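Local coordinates for protein catechol 1,2-dioxygenase (Pseudomonas putida, PDB 2AZQ) that probably catalyses, with ferric iron as cofactor, the intradiol cleavage of catechol by dioxygen to cis,cis-muconate, at residues Val131-Gly137 with Tyr187-Val193; Thr236-Phe240 with Leu284-Phe288. All coordinates share one frame; numbering follows the deposited sequence.

Contact 1 (Val131-Gly137 with Tyr187-Val193); sequences VVMFLQG and YRARSIV
Gly137 and Tyr187 exchange both backbone hydrogen bonds at one end of an antiparallel ladder that continues through Leu135 with Ala189 and Met133 with Ser191. It closes where Val193 N meets Val131 O at 2.9 Å. The strand axes run 148° apart, antiparallel with the usual twist of a paired sheet.

Apolar packing gathers on the side bearing Met133, Leu135, Tyr187 and Ala189. Leu135 CB rests on Ala189 CB at 3.8 Å, and Met133, bent at its last torsion, brings CE to 3.7 Å from Val193 CG2. With CG between its backbone N and carbonyl carbon (chi1 67°), Tyr187 lays its ring over the Gly137 backbone, whose N sits 3.5 Å above the ring plane toward the rim, while OH hydrogen-bonds Phe286 O. A serine here would probably leave the Gly137 backbone without its aromatic cover and Phe286 O without this donor.

On the other side Phe134 meets two arginines. Arg188 NH2 comes to its edge, 3.5 Å from CD2, with guanidinium and ring planes 53° apart; Arg190 offers aliphatic CG, 3.6 Å from Phe134 CE2. Within its own strand, Arg188 NH1 makes a weak hydrogen bond to Ala189 O.

A tyrosine laid across a cross-strand glycine recalls the aromatic rescue of glycine in antiparallel sheets, here within the beta-sandwich catalytic domain of an intradiol dioxygenase.

Contact 2 (Thr236-Phe240 with Leu284-Phe288); sequences TQINF and LSFDF
Thr236 sends its methyl group to Phe288, with CG2 lying near the ring plane at the edge, 3.8 Å from CE2. The hydroxyl on the other branch is turned elsewhere, toward Pro102 O, with at most a weak hydrogen bond. The two segments run nearly antiparallel, their end-to-end directions 161° apart, but their backbones stay well separated: even Ile238 and Phe286 have CA atoms 8.1 Å apart, so side chains alone span the gap.

Gln237 faces the other way, where it packs on His221 and His223, two ligands of the iron, and its OE1 accepts a hydrogen bond from Arg218 NH2.

Ile238 is the centre of the contact and uses all three of its outer carbons. CG1 stands over one face of the Phe286 ring, a CH-pi contact 4.2 Å from the centroid and 16° off the ring normal. The extended chi2 (177°) carries CD1 onward to Phe286 CB at 3.7 Å and within 4.2 Å of Phe288 CZ. The other branch, CG2, lies anti to the backbone N and reaches Leu284 CD2 at 4.1 Å, the two side chains lying alongside each other, head to tail.

Phe240 closes the row. Its CB leaves the backbone roughly across the direction of the other segment, yet the ring reaches back, and CZ meets Leu284 CD2 as the two side chains cross obliquely. Its ring also touches Leu262 of the strand 259-265.

Every touching group is a methyl, methylene or aromatic carbon, so cohesion here comes from dispersion and exclusion of water. With Gln237 on the opposite face of the strand against two iron ligands, this apolar contact lies close to the metal site without contributing a ligand.

How the contacts relate
Contact 1 closes before contact 2 opens along the chain, and their centres lie 11 Å apart within the same catalytic domain. They meet through the neighbouring parallel strands 132-140 and 281-289: Phe134 O probably accepts a hydrogen bond from Leu284 N at 2.9 Å, and Met133 CE packs against the Phe240 ring. Contact 1 is lateral pairing between adjacent strands, whereas contact 2 joins, by side chains alone, strands 281-289 and 234-240, both of which pair with 259-265. Together they link strand 186-192, by way of strands 132-140 and 281-289, to strand 234-240, which pairs with the strand 217-227 carrying the iron ligands His221 and His223.

Contact 1 (Val131-Gly137 with Tyr187-Val193)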
ATOM      1  N   VAL A 131      35.320  14.358  -1.234  1.00 11.57           N
ATOM      2  CA  VAL A 131      36.568  13.814  -0.768  1.00  9.97           C
ATOM      3  C   VAL A 131      36.707  12.544  -1.597  1.00 11.00           C
ATOM      4  O   VAL A 131      35.809  11.714  -1.584  1.00 10.38           O
ATOM      5  CB  VAL A 131      36.449  13.468   0.742  1.00  7.05           C
ATOM      6  CG1 VAL A 131      37.653  12.650   1.228  1.00  6.35           C
ATOM      7  CG2 VAL A 131      36.304  14.743   1.522  1.00  3.66           C
ATOM      8  N   VAL A 132      37.795  12.421  -2.357  1.00 11.69           N
ATOM      9  CA  VAL A 132      38.035  11.214  -3.142  1.00 10.17           C
ATOM     10  C   VAL A 132      38.140  10.113  -2.102  1.00 11.38           C
ATOM     11  O   VAL A 132      38.681  10.330  -1.009  1.00 13.21           O
ATOM     12  CB  VAL A 132      39.385  11.272  -3.916  1.00  8.58           C
ATOM     13  CG1 VAL A 132      39.743   9.900  -4.485  1.00  5.52           C
ATOM     14  CG2 VAL A 132      39.293  12.281  -5.035  1.00  5.68           C
ATOM     15  N   MET A 133      37.599   8.950  -2.425  1.00 11.29           N
ATOM     16  CA  MET A 133      37.655   7.814  -1.530  1.00 12.41           C
ATOM     17  C   MET A 133      38.265   6.674  -2.295  1.00 13.76           C
ATOM     18  O   MET A 133      37.838   6.404  -3.418  1.00 15.17           O
ATOM     19  CB  MET A 133      36.265   7.387  -1.105  1.00 13.46           C
ATOM     20  CG  MET A 133      36.245   6.019  -0.427  1.00 12.75           C
ATOM     21  SD  MET A 133      34.583   5.347  -0.285  1.00 12.60           S
ATOM     22  CE  MET A 133      33.812   6.598   0.603  1.00  9.93           C
ATOM     23  N   PHE A 134      39.276   6.024  -1.720  1.00 13.12           N
ATOM     24  CA  PHE A 134      39.882   4.880  -2.379  1.00 12.26           C
ATOM     25  C   PHE A 134      39.392   3.678  -1.647  1.00 13.73           C
ATOM     26  O   PHE A 134      39.638   3.526  -0.446  1.00 14.83           O
ATOM     27  CB  PHE A 134      41.404   4.937  -2.368  1.00  9.88           C
ATOM     28  CG  PHE A 134      41.953   5.923  -3.330  1.00  7.71           C
ATOM     29  CD1 PHE A 134      42.210   7.227  -2.942  1.00  7.13           C
ATOM     30  CD2 PHE A 134      42.086   5.581  -4.672  1.00  7.55           C
ATOM     31  CE1 PHE A 134      42.586   8.176  -3.875  1.00  7.03           C
ATOM     32  CE2 PHE A 134      42.455   6.510  -5.612  1.00  5.54           C
ATOM     33  CZ  PHE A 134      42.708   7.819  -5.217  1.00  6.66           C
ATOM     34  N   LEU A 135      38.701   2.827  -2.394  1.00 14.37           N
ATOM     35  CA  LEU A 135      38.081   1.621  -1.873  1.00 14.76           C
ATOM     36  C   LEU A 135      38.767   0.368  -2.390  1.00 14.83           C
ATOM     37  O   LEU A 135      38.870   0.183  -3.601  1.00 15.69           O
ATOM     38  CB  LEU A 135      36.623   1.660  -2.315  1.00 16.46           C
ATOM     39  CG  LEU A 135      35.546   0.812  -1.663  1.00 17.55           C
ATOM     40  CD1 LEU A 135      35.705   0.798  -0.138  1.00 19.39           C
ATOM     41  CD2 LEU A 135      34.210   1.436  -2.047  1.00 17.86           C
ATOM     42  N   GLN A 136      39.265  -0.484  -1.498  1.00 14.74           N
ATOM     43  CA  GLN A 136      39.912  -1.723  -1.958  1.00 15.33           C
ATOM     44  C   GLN A 136      39.857  -2.867  -0.968  1.00 13.69           C
ATOM     45  O   GLN A 136      39.764  -2.658   0.238  1.00 14.05           O
ATOM     46  CB  GLN A 136      41.371  -1.496  -2.339  1.00 16.90           C
ATOM     47  CG  GLN A 136      42.310  -1.300  -1.186  1.00 20.25           C
ATOM     48  CD  GLN A 136      43.750  -1.168  -1.654  1.00 23.38           C
ATOM     49  OE1 GLN A 136      44.018  -0.502  -2.665  1.00 24.59           O
ATOM     50  NE2 GLN A 136      44.690  -1.773  -0.911  1.00 23.32           N
ATOM     51  N   GLY A 137      39.915  -4.080  -1.497  1.00 11.75           N
ATOM     52  CA  GLY A 137      39.863  -5.263  -0.663  1.00 10.77           C
ATOM     53  C   GLY A 137      39.811  -6.528  -1.498  1.00 11.19           C
ATOM     54  O   GLY A 137      39.886  -6.471  -2.718  1.00 12.91           O
ATOM     55  N   TYR A 187      39.626  -6.071  -5.645  1.00 15.64           N
ATOM     56  CA  TYR A 187      38.862  -5.065  -6.359  1.00 14.03           C
ATOM     57  C   TYR A 187      39.434  -3.757  -5.859  1.00 14.03           C
ATOM     58  O   TYR A 187      39.824  -3.658  -4.686  1.00 12.13           O
ATOM     59  CB  TYR A 187      37.363  -5.181  -6.015  1.00 11.92           C
ATOM     60  CG  TYR A 187      37.007  -4.827  -4.579  1.00  9.63           C
ATOM     61  CD1 TYR A 187      36.722  -3.508  -4.207  1.00  9.43           C
ATOM     62  CD2 TYR A 187      36.975  -5.803  -3.587  1.00  7.19           C
ATOM     63  CE1 TYR A 187      36.404  -3.176  -2.871  1.00  6.91           C
ATOM     64  CE2 TYR A 187      36.661  -5.485  -2.262  1.00  5.31           C
ATOM     65  CZ  TYR A 187      36.370  -4.172  -1.908  1.00  4.83           C
ATOM     66  OH  TYR A 187      36.013  -3.869  -0.605  1.00  2.00           O
ATOM     67  N   ARG A 188      39.489  -2.775  -6.756  1.00 14.69           N
ATOM     68  CA  ARG A 188      40.014  -1.423  -6.480  1.00 15.65           C
ATOM     69  C   ARG A 188      38.976  -0.400  -6.967  1.00 13.45           C
ATOM     70  O   ARG A 188      38.515  -0.486  -8.099  1.00 13.41           O
ATOM     71  CB  ARG A 188      41.325  -1.218  -7.257  1.00 19.69           C
ATOM     72  CG  ARG A 188      42.649  -1.329  -6.485  1.00 26.85           C
ATOM     73  CD  ARG A 188      42.949  -0.023  -5.730  1.00 33.12           C
ATOM     74  NE  ARG A 188      42.697   1.160  -6.563  1.00 36.58           N
ATOM     75  CZ  ARG A 188      41.770   2.088  -6.293  1.00 38.38           C
ATOM     76  NH1 ARG A 188      41.003   1.975  -5.205  1.00 37.72           N
ATOM     77  NH2 ARG A 188      41.584   3.117  -7.126  1.00 38.75           N
ATOM     78  N   ALA A 189      38.600   0.569  -6.141  1.00 10.90           N
ATOM     79  CA  ALA A 189      37.613   1.553  -6.599  1.00  9.17           C
ATOM     80  C   ALA A 189      37.919   3.003  -6.214  1.00  7.53           C
ATOM     81  O   ALA A 189      37.968   3.340  -5.041  1.00  8.13           O
ATOM     82  CB  ALA A 189      36.233   1.163  -6.098  1.00  7.26           C
ATOM     83  N   ARG A 190      38.128   3.852  -7.211  1.00  7.73           N
ATOM     84  CA  ARG A 190      38.400   5.279  -6.990  1.00  8.59           C
ATOM     85  C   ARG A 190      37.023   5.954  -7.022  1.00  6.87           C
ATOM     86  O   ARG A 190      36.309   5.875  -8.018  1.00  6.31           O
ATOM     87  CB  ARG A 190      39.326   5.805  -8.117  1.00 12.07           C
ATOM     88  CG  ARG A 190      39.870   7.256  -7.982  1.00 16.38           C
ATOM     89  CD  ARG A 190      38.800   8.300  -8.265  1.00 21.20           C
ATOM     90  NE  ARG A 190      39.235   9.696  -8.101  1.00 23.98           N
ATOM     91  CZ  ARG A 190      40.209  10.291  -8.790  1.00 21.42           C
ATOM     92  NH1 ARG A 190      40.882   9.622  -9.712  1.00 21.43           N
ATOM     93  NH2 ARG A 190      40.466  11.578  -8.589  1.00 18.86           N
ATOM     94  N   SER A 191      36.630   6.599  -5.933  1.00  4.20           N
ATOM     95  CA  SER A 191      35.308   7.214  -5.919  1.00  5.22           C
ATOM     96  C   SER A 191      35.237   8.458  -5.005  1.00  5.93           C
ATOM     97  O   SER A 191      36.177   9.272  -4.984  1.00  6.75           O
ATOM     98  CB  SER A 191      34.283   6.141  -5.512  1.00  3.24           C
ATOM     99  OG  SER A 191      32.944   6.589  -5.598  1.00  2.41           O
ATOM    100  N   ILE A 192      34.116   8.634  -4.299  1.00  4.25           N
ATOM    101  CA  ILE A 192      33.966   9.753  -3.369  1.00  3.89           C
ATOM    102  C   ILE A 192      33.205   9.365  -2.104  1.00  4.78           C
ATOM    103  O   ILE A 192      32.298   8.532  -2.124  1.00  6.61           O
ATOM    104  CB  ILE A 192      33.248  10.972  -4.000  1.00  3.47           C
ATOM    105  CG1 ILE A 192      31.787  10.639  -4.311  1.00  3.31           C
ATOM    106  CG2 ILE A 192      33.988  11.419  -5.258  1.00  2.95           C
ATOM    107  CD1 ILE A 192      30.996  11.826  -4.749  1.00  2.16           C
ATOM    108  N   VAL A 193      33.586   9.959  -0.986  1.00  4.78           N
ATOM    109  CA  VAL A 193      32.918   9.654   0.270  1.00  5.73           C
ATOM    110  C   VAL A 193      31.446  10.018   0.145  1.00  4.45           C
ATOM    111  O   VAL A 193      31.119  11.153  -0.131  1.00  7.31           O
ATOM    112  CB  VAL A 193      33.579  10.425   1.429  1.00  4.67           C
ATOM    113  CG1 VAL A 193      32.786  10.235   2.671  1.00  4.09           C
ATOM    114  CG2 VAL A 193      35.011   9.934   1.615  1.00  4.17           C
TER

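Contact 2 (Thr236-Phe240 with Leu284-Phe288)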
ATOM      1  N   THR A 236      25.186  -6.990   1.457  1.00  4.14           N
ATOM      2  CA  THR A 236      25.698  -6.362   2.663  1.00  5.84           C
ATOM      3  C   THR A 236      26.046  -4.887   2.419  1.00  6.27           C
ATOM      4  O   THR A 236      25.910  -4.385   1.295  1.00  6.74           O
ATOM      5  CB  THR A 236      26.958  -7.121   3.161  1.00  6.54           C
ATOM      6  OG1 THR A 236      27.328  -6.643   4.460  1.00  6.40           O
ATOM      7  CG2 THR A 236      28.130  -6.921   2.185  1.00  4.05           C
ATOM      8  N   GLN A 237      26.484  -4.207   3.476  1.00  5.36           N
ATOM      9  CA  GLN A 237      26.868  -2.791   3.424  1.00  5.44           C
ATOM     10  C   GLN A 237      28.171  -2.608   4.191  1.00  5.11           C
ATOM     11  O   GLN A 237      28.538  -3.464   4.997  1.00  5.54           O
ATOM     12  CB  GLN A 237      25.816  -1.879   4.121  1.00  2.66           C
ATOM     13  CG  GLN A 237      24.501  -1.652   3.396  1.00  6.04           C
ATOM     14  CD  GLN A 237      23.497  -0.730   4.148  1.00  7.88           C
ATOM     15  OE1 GLN A 237      23.881   0.085   4.992  1.00  9.51           O
ATOM     16  NE2 GLN A 237      22.206  -0.845   3.801  1.00  7.81           N
ATOM     17  N   ILE A 238      28.873  -1.511   3.918  1.00  4.61           N
ATOM     18  CA  ILE A 238      30.046  -1.123   4.710  1.00  5.80           C
ATOM     19  C   ILE A 238      29.513   0.195   5.303  1.00  7.32           C
ATOM     20  O   ILE A 238      29.065   1.048   4.542  1.00  8.93           O
ATOM     21  CB  ILE A 238      31.325  -0.743   3.866  1.00  5.49           C
ATOM     22  CG1 ILE A 238      31.921  -1.965   3.168  1.00  7.03           C
ATOM     23  CG2 ILE A 238      32.383  -0.093   4.758  1.00  2.00           C
ATOM     24  CD1 ILE A 238      33.136  -1.606   2.269  1.00  7.49           C
ATOM     25  N   ASN A 239      29.489   0.351   6.627  1.00  7.69           N
ATOM     26  CA  ASN A 239      29.065   1.625   7.218  1.00  8.56           C
ATOM     27  C   ASN A 239      30.328   2.365   7.608  1.00  9.92           C
ATOM     28  O   ASN A 239      31.219   1.775   8.210  1.00 10.98           O
ATOM     29  CB  ASN A 239      28.291   1.426   8.494  1.00 11.41           C
ATOM     30  CG  ASN A 239      27.023   0.715   8.284  1.00 12.79           C
ATOM     31  OD1 ASN A 239      26.148   1.200   7.572  1.00 15.14           O
ATOM     32  ND2 ASN A 239      26.892  -0.450   8.905  1.00 13.45           N
ATOM     33  N   PHE A 240      30.398   3.656   7.306  1.00 10.79           N
ATOM     34  CA  PHE A 240      31.578   4.462   7.640  1.00 11.24           C
ATOM     35  C   PHE A 240      31.773   4.763   9.096  1.00  9.84           C
ATOM     36  O   PHE A 240      30.829   5.079   9.812  1.00  8.44           O
ATOM     37  CB  PHE A 240      31.544   5.739   6.836  1.00 15.02           C
ATOM     38  CG  PHE A 240      31.898   5.508   5.442  1.00 19.68           C
ATOM     39  CD1 PHE A 240      31.357   4.413   4.781  1.00 22.83           C
ATOM     40  CD2 PHE A 240      32.876   6.260   4.828  1.00 24.23           C
ATOM     41  CE1 PHE A 240      31.787   4.045   3.538  1.00 25.42           C
ATOM     42  CE2 PHE A 240      33.330   5.910   3.572  1.00 28.22           C
ATOM     43  CZ  PHE A 240      32.781   4.784   2.919  1.00 28.22           C
ATOM     44  N   LEU A 284      39.955   3.289   2.384  1.00 11.23           N
ATOM     45  CA  LEU A 284      39.186   2.308   3.107  1.00 11.55           C
ATOM     46  C   LEU A 284      39.411   0.924   2.486  1.00 12.48           C
ATOM     47  O   LEU A 284      39.347   0.732   1.256  1.00 11.64           O
ATOM     48  CB  LEU A 284      37.709   2.741   3.072  1.00 11.03           C
ATOM     49  CG  LEU A 284      36.595   1.826   3.594  1.00 12.72           C
ATOM     50  CD1 LEU A 284      36.894   1.332   5.008  1.00 12.41           C
ATOM     51  CD2 LEU A 284      35.292   2.597   3.556  1.00 10.81           C
ATOM     52  N   SER A 285      39.727  -0.043   3.335  1.00 12.56           N
ATOM     53  CA  SER A 285      39.953  -1.392   2.835  1.00 12.54           C
ATOM     54  C   SER A 285      39.031  -2.325   3.593  1.00 11.46           C
ATOM     55  O   SER A 285      38.913  -2.263   4.813  1.00  7.52           O
ATOM     56  CB  SER A 285      41.404  -1.814   3.030  1.00 13.00           C
ATOM     57  OG  SER A 285      41.685  -1.954   4.403  1.00 13.71           O
ATOM     58  N   PHE A 286      38.366  -3.188   2.844  1.00 12.65           N
ATOM     59  CA  PHE A 286      37.429  -4.103   3.446  1.00 14.10           C
ATOM     60  C   PHE A 286      37.336  -5.336   2.541  1.00 14.90           C
ATOM     61  O   PHE A 286      37.225  -5.201   1.315  1.00 13.88           O
ATOM     62  CB  PHE A 286      36.071  -3.401   3.570  1.00 12.82           C
ATOM     63  CG  PHE A 286      35.110  -4.093   4.456  1.00 12.42           C
ATOM     64  CD1 PHE A 286      34.890  -3.632   5.746  1.00 11.57           C
ATOM     65  CD2 PHE A 286      34.422  -5.227   4.012  1.00 13.15           C
ATOM     66  CE1 PHE A 286      33.985  -4.297   6.598  1.00 11.95           C
ATOM     67  CE2 PHE A 286      33.516  -5.904   4.859  1.00 13.58           C
ATOM     68  CZ  PHE A 286      33.300  -5.436   6.153  1.00 11.65           C
ATOM     69  N   ASP A 287      37.405  -6.518   3.164  1.00 15.62           N
ATOM     70  CA  ASP A 287      37.327  -7.804   2.468  1.00 16.46           C
ATOM     71  C   ASP A 287      36.039  -8.543   2.786  1.00 16.13           C
ATOM     72  O   ASP A 287      35.500  -8.482   3.899  1.00 16.49           O
ATOM     73  CB  ASP A 287      38.465  -8.735   2.876  1.00 17.53           C
ATOM     74  CG  ASP A 287      39.820  -8.121   2.685  1.00 18.73           C
ATOM     75  OD1 ASP A 287      40.160  -7.758   1.541  1.00 16.22           O
ATOM     76  OD2 ASP A 287      40.547  -8.017   3.694  1.00 19.65           O
ATOM     77  N   PHE A 288      35.563  -9.286   1.803  1.00 15.71           N
ATOM     78  CA  PHE A 288      34.350 -10.051   1.995  1.00 13.45           C
ATOM     79  C   PHE A 288      34.767 -11.487   1.917  1.00 12.01           C
ATOM     80  O   PHE A 288      35.597 -11.848   1.086  1.00 10.81           O
ATOM     81  CB  PHE A 288      33.345  -9.710   0.910  1.00 12.35           C
ATOM     82  CG  PHE A 288      33.105  -8.248   0.776  1.00 10.15           C
ATOM     83  CD1 PHE A 288      33.998  -7.451   0.064  1.00  7.00           C
ATOM     84  CD2 PHE A 288      31.998  -7.652   1.400  1.00  8.91           C
ATOM     85  CE1 PHE A 288      33.786  -6.074  -0.030  1.00  8.62           C
ATOM     86  CE2 PHE A 288      31.780  -6.270   1.312  1.00  8.05           C
ATOM     87  CZ  PHE A 288      32.670  -5.478   0.597  1.00  6.68           C
TER